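Disease resistance protein RRS1 (Arabidopsis thaliana, PDB 4C6S) acts as a transcription factor and, paired with RPS4, as a plant immune receptor recognising the pathogen effectors AvrRps4 and PopP2, with this chain being its TIR domain. Local coordinates at residues 6-11 against 26-31; 38-43 against 79-84; 59-64 against 137-142; 63-66 against 72-75. All coordinates share one frame; numbering follows the deposited sequence.

Contact 1 (6-11 against 26-31); sequences EFVCIS and EALRRK. With NA (sodium ion), chain H.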
loop_
_atom_site.group_PDB
_atom_site.type_symbol
_atom_site.label_atom_id
_atom_site.label_comp_id
_atom_site.label_asym_id
_atom_site.label_seq_id
_atom_site.Cartn_x
_atom_site.Cartn_y
_atom_site.Cartn_z
ATOM N N GLU A 6 2.598 21.424 -14.368
ATOM C CA GLU A 6 3.736 20.765 -13.757
ATOM C C GLU A 6 3.296 19.387 -13.275
ATOM O O GLU A 6 2.142 19.203 -12.872
ATOM C CB GLU A 6 4.274 21.599 -12.594
ATOM C CG GLU A 6 5.794 21.623 -12.499
ATOM C CD GLU A 6 6.437 22.363 -13.651
ATOM O OE1 GLU A 6 5.942 23.450 -14.010
ATOM O OE2 GLU A 6 7.440 21.860 -14.199
ATOM N N PHE A 7 4.200 18.415 -13.331
ATOM C CA PHE A 7 3.863 17.075 -12.878
ATOM C C PHE A 7 5.011 16.435 -12.116
ATOM O O PHE A 7 6.150 16.905 -12.176
ATOM C CB PHE A 7 3.467 16.196 -14.060
ATOM C CG PHE A 7 4.608 15.870 -14.987
ATOM C CD1 PHE A 7 4.938 16.725 -16.028
ATOM C CD2 PHE A 7 5.341 14.703 -14.821
ATOM C CE1 PHE A 7 5.984 16.421 -16.888
ATOM C CE2 PHE A 7 6.381 14.395 -15.667
ATOM C CZ PHE A 7 6.707 15.257 -16.707
ATOM N N VAL A 8 4.706 15.342 -11.420
ATOM C CA VAL A 8 5.681 14.647 -10.611
ATOM C C VAL A 8 6.065 13.346 -11.290
ATOM O O VAL A 8 5.210 12.668 -11.858
ATOM C CB VAL A 8 5.092 14.334 -9.216
ATOM C CG1 VAL A 8 6.046 13.454 -8.403
ATOM C CG2 VAL A 8 4.769 15.623 -8.486
ATOM N N CYS A 9 7.347 12.995 -11.261
ATOM C CA CYS A 9 7.737 11.673 -11.738
ATOM C C CYS A 9 8.198 10.831 -10.566
ATOM O O CYS A 9 9.142 11.199 -9.884
ATOM C CB CYS A 9 8.852 11.752 -12.779
ATOM S SG CYS A 9 9.368 10.124 -13.396
ATOM N N ILE A 10 7.533 9.703 -10.341
ATOM C CA ILE A 10 7.957 8.778 -9.289
ATOM C C ILE A 10 8.767 7.662 -9.914
ATOM O O ILE A 10 8.266 6.972 -10.808
ATOM C CB ILE A 10 6.753 8.122 -8.618
ATOM C CG1 ILE A 10 5.808 9.173 -8.041
ATOM C CG2 ILE A 10 7.241 7.138 -7.524
ATOM C CD1 ILE A 10 4.411 8.621 -7.748
ATOM N N SER A 11 10.007 7.473 -9.461
ATOM C CA SER A 11 10.816 6.351 -9.944
ATOM C C SER A 11 10.908 5.304 -8.842
ATOM O O SER A 11 10.960 5.655 -7.663
ATOM C CB SER A 11 12.210 6.819 -10.346
ATOM O OG SER A 11 12.766 7.651 -9.343
ATOM N N GLU A 26 -1.752 7.426 -6.589
ATOM C CA GLU A 26 -3.174 7.741 -6.495
ATOM C C GLU A 26 -3.389 8.893 -5.514
ATOM O O GLU A 26 -4.284 9.720 -5.707
ATOM C CB GLU A 26 -3.984 6.502 -6.098
ATOM C CG GLU A 26 -5.438 6.771 -5.721
ATOM C CD GLU A 26 -6.296 7.250 -6.885
ATOM O OE1 GLU A 26 -5.838 7.206 -8.052
ATOM O OE2 GLU A 26 -7.446 7.664 -6.623
ATOM N N ALA A 27 -2.576 8.957 -4.466
ATOM C CA ALA A 27 -2.729 10.039 -3.494
ATOM C C ALA A 27 -2.330 11.385 -4.102
ATOM O O ALA A 27 -2.972 12.410 -3.853
ATOM C CB ALA A 27 -1.923 9.738 -2.229
ATOM N N LEU A 28 -1.262 11.396 -4.895
ATOM C CA LEU A 28 -0.899 12.624 -5.615
ATOM C C LEU A 28 -2.019 13.059 -6.554
ATOM O O LEU A 28 -2.369 14.244 -6.614
ATOM C CB LEU A 28 0.402 12.435 -6.400
ATOM C CG LEU A 28 1.672 12.338 -5.558
ATOM C CD1 LEU A 28 2.810 11.828 -6.432
ATOM C CD2 LEU A 28 2.010 13.700 -4.955
ATOM N N ARG A 29 -2.598 12.108 -7.283
ATOM C CA ARG A 29 -3.679 12.440 -8.207
ATOM C C ARG A 29 -4.900 13.014 -7.480
ATOM O O ARG A 29 -5.543 13.946 -7.969
ATOM C CB ARG A 29 -4.080 11.199 -9.011
ATOM C CG ARG A 29 -4.872 11.506 -10.249
ATOM C CD ARG A 29 -5.526 10.252 -10.778
ATOM N NE ARG A 29 -6.400 9.638 -9.781
ATOM C CZ ARG A 29 -7.600 10.103 -9.441
ATOM N NH1 ARG A 29 -8.083 11.203 -10.005
ATOM N NH2 ARG A 29 -8.317 9.472 -8.525
ATOM N N ARG A 30 -5.223 12.452 -6.318
ATOM C CA ARG A 30 -6.349 12.939 -5.530
ATOM C C ARG A 30 -6.133 14.372 -5.091
ATOM O O ARG A 30 -7.088 15.108 -4.858
ATOM C CB ARG A 30 -6.575 12.072 -4.287
ATOM C CG ARG A 30 -7.245 10.736 -4.544
ATOM C CD ARG A 30 -7.800 10.166 -3.240
ATOM N NE ARG A 30 -6.801 10.186 -2.170
ATOM C CZ ARG A 30 -5.992 9.169 -1.888
ATOM N NH1 ARG A 30 -6.069 8.049 -2.593
ATOM N NH2 ARG A 30 -5.111 9.268 -0.900
ATOM N N LYS A 31 -4.870 14.758 -4.983
ATOM C CA LYS A 31 -4.502 16.078 -4.504
ATOM C C LYS A 31 -4.470 17.044 -5.675
ATOM O O LYS A 31 -4.263 18.247 -5.498
ATOM C CB LYS A 31 -3.116 16.008 -3.851
ATOM C CG LYS A 31 -2.764 17.210 -2.996
ATOM C CD LYS A 31 -3.618 17.237 -1.737
ATOM C CE LYS A 31 -3.204 18.366 -0.813
ATOM N NZ LYS A 31 -3.859 18.262 0.530
HETATM NA NA NA H . -4.067 6.681 -9.591
#
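Leu28 presses one methyl group, CD1, against two residues of the parallel sheet of the TIR domain. Here helix 20-30 packs on strand 8-12, the first two elements of a beta-alpha-beta crossover that ends in strand 35-39. CD1 of Leu28 meets CD1 of Ile10 tip to tip at 3.8 Å and reaches CG1 of Val8, whose side chain crosses it at about a right angle, at 4.1 Å. Every second strand residue faces the helix, so the branched Val8 and Ile10 both present methyls to one long leucine. With CG of Leu28 opposite its own carbonyl carbon (chi1 -71°), the branch points at the sheet. Val136 of helix 128-143 packs against Leu28, while Val139 of that helix touches Val8, so the apolar layer is shared by two helices.

On the polar flank of helix 20-30, Arg29 grips the Glu26 carboxylate side-on, one nitrogen to each oxygen: NH2 donates to OE2 at 2.8 Å and NE to OE1. Glu26 also packs on Ser129 of the second subunit. A sodium ion shares the oxygen that Arg29 NE holds, lying 2.4 Å from Glu26 OE1.

Contact 2 (38-43 against 79-84); sequences VDVDID and AKVLEC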
loop_
_atom_site.group_PDB
_atom_site.type_symbol
_atom_site.label_atom_id
_atom_site.label_comp_id
_atom_site.label_asym_id
_atom_site.label_seq_id
_atom_site.Cartn_x
_atom_site.Cartn_y
_atom_site.Cartn_z
ATOM N N VAL A 38 7.918 5.714 -13.255
ATOM C CA VAL A 38 8.956 5.058 -14.042
ATOM C C VAL A 38 9.588 3.938 -13.229
ATOM O O VAL A 38 10.094 4.161 -12.127
ATOM C CB VAL A 38 10.041 6.048 -14.481
ATOM C CG1 VAL A 38 11.205 5.308 -15.138
ATOM C CG2 VAL A 38 9.458 7.062 -15.433
ATOM N N ASP A 39 9.540 2.730 -13.784
ATOM C CA ASP A 39 10.123 1.538 -13.172
ATOM C C ASP A 39 11.584 1.489 -13.605
ATOM O O ASP A 39 11.865 1.340 -14.789
ATOM C CB ASP A 39 9.344 0.307 -13.685
ATOM C CG ASP A 39 9.885 -1.027 -13.170
ATOM O OD1 ASP A 39 10.997 -1.075 -12.605
ATOM O OD2 ASP A 39 9.190 -2.050 -13.366
ATOM N N VAL A 40 12.521 1.598 -12.659
ATOM C CA VAL A 40 13.939 1.687 -13.016
ATOM C C VAL A 40 14.514 0.331 -13.423
ATOM O O VAL A 40 15.667 0.248 -13.844
ATOM C CB VAL A 40 14.810 2.285 -11.870
ATOM C CG1 VAL A 40 14.345 3.691 -11.515
ATOM C CG2 VAL A 40 14.765 1.386 -10.639
ATOM N N ASP A 41 13.713 -0.724 -13.294
ATOM C CA ASP A 41 14.177 -2.076 -13.601
ATOM C C ASP A 41 13.976 -2.451 -15.066
ATOM O O ASP A 41 14.301 -3.564 -15.476
ATOM C CB ASP A 41 13.471 -3.106 -12.716
ATOM C CG ASP A 41 13.980 -3.097 -11.294
ATOM O OD1 ASP A 41 15.183 -2.834 -11.103
ATOM O OD2 ASP A 41 13.181 -3.360 -10.376
ATOM N N ILE A 42 13.429 -1.537 -15.858
ATOM C CA ILE A 42 13.200 -1.840 -17.267
ATOM C C ILE A 42 14.499 -1.770 -18.074
ATOM O O ILE A 42 15.497 -1.221 -17.605
ATOM C CB ILE A 42 12.057 -0.985 -17.888
ATOM C CG1 ILE A 42 12.198 0.496 -17.557
ATOM C CG2 ILE A 42 10.714 -1.420 -17.332
ATOM C CD1 ILE A 42 13.344 1.187 -18.185
ATOM N N ASP A 43 14.484 -2.343 -19.274
ATOM C CA ASP A 43 15.636 -2.296 -20.168
ATOM C C ASP A 43 16.006 -0.850 -20.484
ATOM O O ASP A 43 15.132 0.013 -20.554
ATOM C CB ASP A 43 15.317 -3.052 -21.458
ATOM C CG ASP A 43 13.929 -2.738 -21.981
ATOM O OD1 ASP A 43 12.967 -3.424 -21.576
ATOM O OD2 ASP A 43 13.799 -1.797 -22.787
ATOM N N ALA A 79 21.234 6.302 -10.344
ATOM C CA ALA A 79 22.072 7.379 -10.873
ATOM C C ALA A 79 21.485 7.940 -12.170
ATOM O O ALA A 79 21.517 9.146 -12.400
ATOM C CB ALA A 79 23.506 6.908 -11.106
ATOM N N LYS A 80 20.947 7.061 -13.011
ATOM C CA LYS A 80 20.386 7.490 -14.287
ATOM C C LYS A 80 19.119 8.328 -14.102
ATOM O O LYS A 80 18.748 9.087 -15.000
ATOM C CB LYS A 80 20.108 6.287 -15.192
ATOM C CG LYS A 80 19.015 5.359 -14.672
ATOM C CD LYS A 80 18.926 4.098 -15.525
ATOM C CE LYS A 80 17.617 3.361 -15.282
ATOM N NZ LYS A 80 17.763 2.137 -14.457
ATOM N N VAL A 81 18.465 8.199 -12.945
ATOM C CA VAL A 81 17.302 9.027 -12.656
ATOM C C VAL A 81 17.725 10.432 -12.231
ATOM O O VAL A 81 17.195 11.430 -12.729
ATOM C CB VAL A 81 16.401 8.407 -11.563
ATOM C CG1 VAL A 81 15.262 9.350 -11.239
ATOM C CG2 VAL A 81 15.848 7.081 -12.040
ATOM N N LEU A 82 18.685 10.508 -11.317
ATOM C CA LEU A 82 19.126 11.794 -10.785
ATOM C C LEU A 82 19.814 12.640 -11.855
ATOM O O LEU A 82 19.734 13.872 -11.829
ATOM C CB LEU A 82 20.061 11.599 -9.588
ATOM C CG LEU A 82 20.503 12.896 -8.906
ATOM C CD1 LEU A 82 19.292 13.632 -8.364
ATOM C CD2 LEU A 82 21.523 12.644 -7.809
ATOM N N GLU A 83 20.479 11.984 -12.804
ATOM C CA GLU A 83 21.192 12.708 -13.842
ATOM C C GLU A 83 20.212 13.467 -14.717
ATOM O O GLU A 83 20.574 14.462 -15.341
ATOM C CB GLU A 83 22.086 11.771 -14.653
ATOM C CG GLU A 83 23.338 11.355 -13.883
ATOM C CD GLU A 83 24.263 10.455 -14.679
ATOM O OE1 GLU A 83 23.840 9.959 -15.746
ATOM O OE2 GLU A 83 25.415 10.246 -14.231
ATOM N N CYS A 84 18.957 13.022 -14.724
ATOM C CA CYS A 84 17.915 13.728 -15.466
ATOM C C CYS A 84 17.564 15.077 -14.842
ATOM O O CYS A 84 16.911 15.905 -15.480
ATOM C CB CYS A 84 16.646 12.884 -15.558
ATOM S SG CYS A 84 16.742 11.457 -16.646
#
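A lysine ammonium group, not a backbone N-H, binds a backbone carbonyl here: Lys80 NZ donates to Val40 O at 2.9 Å. The contact joins helix 74-82 of the TIR domain to the turn that leaves strand 35-39, an outermost strand of the parallel sheet, where the BB loop of TIR domains begins. The donor lies in the carbonyl plane, on a lone pair of the oxygen, with a C=O...N angle of 135°. Lysine suits the place because its long chain spans the gap from helix to turn, running extended until it bends at its last torsion (chi4 -105°) and swings the ammonium onto Val40. NZ also donates to Lys77 O and makes a cation-pi contact with Phe47, so its positive charge is probably spread over several partners. The carboxylate of Asp41 may exert a weaker, longer-range pull, its OD1 lying 6.5 Å from Lys80 NZ and paired in a salt bridge with Lys77.

Beside this hydrogen bond lies an apolar contact. CG1 of Val40 meets CG2 of Val81 at 3.7 Å, the two side chains crossing at about a right angle; compact, branched valines can pack closely where the turn passes the helix. Val81 also touches Ser11 of strand 8-12, which ties the helix to the sheet's face.

Asp39 takes part in the turn itself. The chain makes a type I turn from Asp39 to Ile42, and the aspartate side chain forms an Asx turn: from 39° above the carboxylate plane, Asp41 N donates to Asp39 OD1 at 2.8 Å.

Contact 3 (59-64 against 137-142); sequences VSVMVL and RDVYET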
loop_
_atom_site.group_PDB
_atom_site.type_symbol
_atom_site.label_atom_id
_atom_site.label_comp_id
_atom_site.label_asym_id
_atom_site.label_seq_id
_atom_site.Cartn_x
_atom_site.Cartn_y
_atom_site.Cartn_z
ATOM N N VAL A 59 8.942 17.805 -10.160
ATOM C CA VAL A 59 9.435 17.138 -8.964
ATOM C C VAL A 59 9.740 15.695 -9.290
ATOM O O VAL A 59 8.930 15.001 -9.913
ATOM C CB VAL A 59 8.410 17.188 -7.818
ATOM C CG1 VAL A 59 8.949 16.436 -6.598
ATOM C CG2 VAL A 59 8.067 18.633 -7.471
ATOM N N SER A 60 10.911 15.242 -8.868
ATOM C CA SER A 60 11.302 13.853 -9.048
ATOM C C SER A 60 11.287 13.172 -7.689
ATOM O O SER A 60 12.063 13.527 -6.801
ATOM C CB SER A 60 12.701 13.794 -9.676
ATOM O OG SER A 60 13.148 12.463 -9.835
ATOM N N VAL A 61 10.377 12.217 -7.508
ATOM C CA VAL A 61 10.305 11.474 -6.250
ATOM C C VAL A 61 10.937 10.107 -6.471
ATOM O O VAL A 61 10.377 9.276 -7.194
ATOM C CB VAL A 61 8.863 11.268 -5.808
ATOM C CG1 VAL A 61 8.817 10.408 -4.531
ATOM C CG2 VAL A 61 8.176 12.602 -5.583
ATOM N N MET A 62 12.102 9.873 -5.867
ATOM C CA MET A 62 12.792 8.596 -6.014
ATOM C C MET A 62 12.413 7.701 -4.851
ATOM O O MET A 62 12.741 8.006 -3.705
ATOM C CB MET A 62 14.305 8.805 -6.023
ATOM C CG MET A 62 14.762 9.649 -7.214
ATOM S SD MET A 62 16.549 9.878 -7.347
ATOM C CE MET A 62 17.092 8.211 -7.275
ATOM N N VAL A 63 11.685 6.626 -5.135
ATOM C CA VAL A 63 11.335 5.664 -4.096
ATOM C C VAL A 63 12.375 4.576 -4.128
ATOM O O VAL A 63 12.505 3.842 -5.115
ATOM C CB VAL A 63 9.950 5.068 -4.317
ATOM C CG1 VAL A 63 9.686 3.991 -3.270
ATOM C CG2 VAL A 63 8.903 6.170 -4.239
ATOM N N LEU A 64 13.156 4.495 -3.057
ATOM C CA LEU A 64 14.370 3.695 -3.058
ATOM C C LEU A 64 14.134 2.406 -2.305
ATOM O O LEU A 64 13.351 2.386 -1.347
ATOM C CB LEU A 64 15.507 4.482 -2.404
ATOM C CG LEU A 64 15.851 5.761 -3.175
ATOM C CD1 LEU A 64 16.565 6.769 -2.292
ATOM C CD2 LEU A 64 16.697 5.432 -4.400
ATOM N N ARG A 137 2.110 15.724 1.302
ATOM C CA ARG A 137 2.046 17.050 1.919
ATOM C C ARG A 137 3.298 17.851 1.577
ATOM O O ARG A 137 3.232 19.045 1.280
ATOM C CB ARG A 137 1.888 16.940 3.433
ATOM C CG ARG A 137 2.026 18.249 4.178
ATOM C CD ARG A 137 1.685 18.050 5.648
ATOM N NE ARG A 137 2.542 17.021 6.215
ATOM C CZ ARG A 137 2.149 16.108 7.100
ATOM N NH1 ARG A 137 0.895 16.096 7.553
ATOM N NH2 ARG A 137 3.021 15.209 7.537
ATOM N N ASP A 138 4.441 17.179 1.606
ATOM C CA ASP A 138 5.719 17.806 1.288
ATOM C C ASP A 138 5.727 18.287 -0.162
ATOM O O ASP A 138 6.036 19.456 -0.426
ATOM C CB ASP A 138 6.844 16.783 1.541
ATOM C CG ASP A 138 8.239 17.328 1.242
ATOM O OD1 ASP A 138 8.404 18.546 1.018
ATOM O OD2 ASP A 138 9.194 16.518 1.248
ATOM N N VAL A 139 5.386 17.402 -1.096
ATOM C CA VAL A 139 5.389 17.773 -2.518
ATOM C C VAL A 139 4.381 18.884 -2.787
ATOM O O VAL A 139 4.682 19.869 -3.470
ATOM C CB VAL A 139 5.115 16.549 -3.418
ATOM C CG1 VAL A 139 4.894 16.982 -4.879
ATOM C CG2 VAL A 139 6.282 15.559 -3.305
ATOM N N TYR A 140 3.194 18.735 -2.214
ATOM C CA TYR A 140 2.125 19.715 -2.421
ATOM C C TYR A 140 2.481 21.105 -1.932
ATOM O O TYR A 140 2.382 22.073 -2.677
ATOM C CB TYR A 140 0.858 19.245 -1.704
ATOM C CG TYR A 140 -0.283 20.238 -1.750
ATOM C CD1 TYR A 140 -0.906 20.547 -2.947
ATOM C CD2 TYR A 140 -0.743 20.850 -0.592
ATOM C CE1 TYR A 140 -1.958 21.449 -2.991
ATOM C CE2 TYR A 140 -1.795 21.750 -0.624
ATOM C CZ TYR A 140 -2.395 22.044 -1.833
ATOM O OH TYR A 140 -3.441 22.931 -1.887
ATOM N N GLU A 141 2.889 21.205 -0.670
ATOM C CA GLU A 141 3.108 22.508 -0.069
ATOM C C GLU A 141 4.370 23.160 -0.612
ATOM O O GLU A 141 4.473 24.375 -0.664
ATOM C CB GLU A 141 3.134 22.400 1.456
ATOM C CG GLU A 141 1.769 22.025 2.018
ATOM C CD GLU A 141 1.650 22.242 3.507
ATOM O OE1 GLU A 141 2.431 23.039 4.069
ATOM O OE2 GLU A 141 0.761 21.613 4.119
ATOM N N THR A 142 5.326 22.341 -1.037
ATOM C CA THR A 142 6.577 22.886 -1.539
ATOM C C THR A 142 6.450 23.388 -2.979
ATOM O O THR A 142 7.103 24.351 -3.356
ATOM C CB THR A 142 7.720 21.852 -1.428
ATOM O OG1 THR A 142 7.763 21.337 -0.090
ATOM C CG2 THR A 142 9.055 22.489 -1.753
#
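Val139, Val59 and Val61 make up this contact, in which helix 128-143, the last of the TIR domain, lies against strand 59-65 in the middle of the parallel sheet. Val139 gives up the most surface, and one of its branches does the touching: CG2 comes within 4.2 Å of CG2 of Val61 and 4.3 Å of CG1 of Val59. The two strand valines are alternate residues and so face the same way, offering the helix a pair of methyls with the single valine set against both. Val61 and Val139 cross obliquely. Beta-branched valine is at home in an extended strand; on the helix its short side chain lets the backbones come close, the CA atoms of Val59 and Val139 being 7.6 Å apart. With CG1 of Val139 opposite the backbone N (chi1 171°), CG2 is left to face the strand. Phe144, just beyond the helix, also packs on Val139.

Asp138, the next residue back, serves the polar side of the helix. Its carboxylate makes a salt bridge with Arg118 and accepts a hydrogen bond from His120 NE2; His120, together with Glu134, binds a sodium ion. Its backbone oxygen is held twice by Thr142, from opposite faces of the carbonyl plane: by the helical amide N and by the hydroxyl, OG1 lying 2.6 Å from Asp138 O.

Contact 4 (63-66 against 72-75); sequences VLPG and EVWL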
loop_
_atom_site.group_PDB
_atom_site.type_symbol
_atom_site.label_atom_id
_atom_site.label_comp_id
_atom_site.label_asym_id
_atom_site.label_seq_id
_atom_site.Cartn_x
_atom_site.Cartn_y
_atom_site.Cartn_z
ATOM N N VAL A 63 11.685 6.626 -5.135
ATOM C CA VAL A 63 11.335 5.664 -4.096
ATOM C C VAL A 63 12.375 4.576 -4.128
ATOM O O VAL A 63 12.505 3.842 -5.115
ATOM C CB VAL A 63 9.950 5.068 -4.317
ATOM C CG1 VAL A 63 9.686 3.991 -3.270
ATOM C CG2 VAL A 63 8.903 6.170 -4.239
ATOM N N LEU A 64 13.156 4.495 -3.057
ATOM C CA LEU A 64 14.370 3.695 -3.058
ATOM C C LEU A 64 14.134 2.406 -2.305
ATOM O O LEU A 64 13.351 2.386 -1.347
ATOM C CB LEU A 64 15.507 4.482 -2.404
ATOM C CG LEU A 64 15.851 5.761 -3.175
ATOM C CD1 LEU A 64 16.565 6.769 -2.292
ATOM C CD2 LEU A 64 16.697 5.432 -4.400
ATOM N N PRO A 65 14.784 1.316 -2.751
ATOM C CA PRO A 65 14.661 0.021 -2.066
ATOM C C PRO A 65 15.531 0.013 -0.817
ATOM O O PRO A 65 16.676 -0.443 -0.829
ATOM C CB PRO A 65 15.178 -0.974 -3.105
ATOM C CG PRO A 65 16.171 -0.185 -3.919
ATOM C CD PRO A 65 15.646 1.235 -3.952
ATOM N N GLY A 66 14.966 0.526 0.269
ATOM C CA GLY A 66 15.742 0.803 1.461
ATOM C C GLY A 66 16.273 -0.402 2.196
ATOM O O GLY A 66 17.176 -0.265 3.024
ATOM N N GLU A 72 24.835 -1.507 -4.169
ATOM C CA GLU A 72 24.422 -2.404 -5.250
ATOM C C GLU A 72 23.208 -1.864 -5.992
ATOM O O GLU A 72 22.726 -2.484 -6.943
ATOM C CB GLU A 72 24.062 -3.780 -4.704
ATOM C CG GLU A 72 25.136 -4.460 -3.901
ATOM C CD GLU A 72 24.722 -5.857 -3.505
ATOM O OE1 GLU A 72 23.995 -6.000 -2.497
ATOM O OE2 GLU A 72 25.111 -6.808 -4.215
ATOM N N VAL A 73 22.706 -0.721 -5.544
ATOM C CA VAL A 73 21.472 -0.162 -6.086
ATOM C C VAL A 73 21.683 1.168 -6.804
ATOM O O VAL A 73 21.176 1.367 -7.910
ATOM C CB VAL A 73 20.424 0.041 -4.970
ATOM C CG1 VAL A 73 19.234 0.834 -5.484
ATOM C CG2 VAL A 73 19.982 -1.307 -4.419
ATOM N N TRP A 74 22.415 2.085 -6.179
ATOM C CA TRP A 74 22.424 3.461 -6.675
ATOM C C TRP A 74 22.970 3.599 -8.096
ATOM O O TRP A 74 22.232 3.947 -9.018
ATOM C CB TRP A 74 23.184 4.426 -5.749
ATOM C CG TRP A 74 23.098 5.811 -6.326
ATOM C CD1 TRP A 74 23.989 6.418 -7.183
ATOM C CD2 TRP A 74 22.015 6.731 -6.164
ATOM N NE1 TRP A 74 23.529 7.669 -7.534
ATOM C CE2 TRP A 74 22.318 7.883 -6.925
ATOM C CE3 TRP A 74 20.824 6.698 -5.435
ATOM C CZ2 TRP A 74 21.468 8.993 -6.971
ATOM C CZ3 TRP A 74 19.991 7.796 -5.477
ATOM C CH2 TRP A 74 20.314 8.927 -6.242
ATOM N N LEU A 75 24.265 3.349 -8.264
ATOM C CA LEU A 75 24.898 3.521 -9.573
ATOM C C LEU A 75 24.202 2.668 -10.626
ATOM O O LEU A 75 24.058 3.067 -11.788
ATOM C CB LEU A 75 26.379 3.146 -9.506
ATOM C CG LEU A 75 27.309 4.081 -8.730
ATOM C CD1 LEU A 75 28.710 3.501 -8.670
ATOM C CD2 LEU A 75 27.338 5.444 -9.375
#
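Val73 and Pro65 meet where strand 59-65 runs out and helix 74-82 is about to start. Followed outward, the valine begins with CB, directed at the strand end and 4.4 Å from CG of Pro65. From there it forks. CG1 goes furthest, touching Pro65 CG at 3.6 Å and lying 3.9 Å from Pro65 CD, while CG2, the second methyl, lies 4.0 Å from Pro65 CG. Both methyls of the valine thus converge on one ring carbon, CG, from the same side. The fork is set by chi1 of 170°, which turns CG1 opposite the backbone N of Val73. Proline fits the place: it is the centre of an inverse gamma turn, and its rigid ring gives the chain both a bend and an apolar surface.

One residue back on the strand and one further on in the helix, a second pair forms. Leu64 sends CD2 to CZ3 of Trp74 at 4.2 Å, meeting the indole on a slant. A large tryptophan suits this position because its six-membered ring can reach back toward the strand from the first turn of the helix. Trp107 of helix 104-113 touches both Leu64 and Val73, closing the apolar cluster from another helix. The two pairs join the strand end to the helix start across the connection in a beta-alpha-beta unit, strand 59-65, helix 74-82 and strand 92-98, of the TIR fold.

From the N terminus, contact 1 closes the first short loop, bringing helix 20-30 back to strand 8-12, and finishes before any other contact opens. Contact 2 then spans residues 38 to 84, fastening the exit of strand 35-39 to helix 74-82. Contact 3 starts within that span and ends near the C terminus, so the two cross. Contact 4 is the local one, lying within the span of contact 2 and starting from the same strand as contact 3, with which it shares Val63 and Leu64. Contacts 1 and 3 bring helices 20-30 and 128-143 onto strands 8-12 and 59-65, which are neighbours in the sheet, whereas contacts 2 and 4 both use helix 74-82.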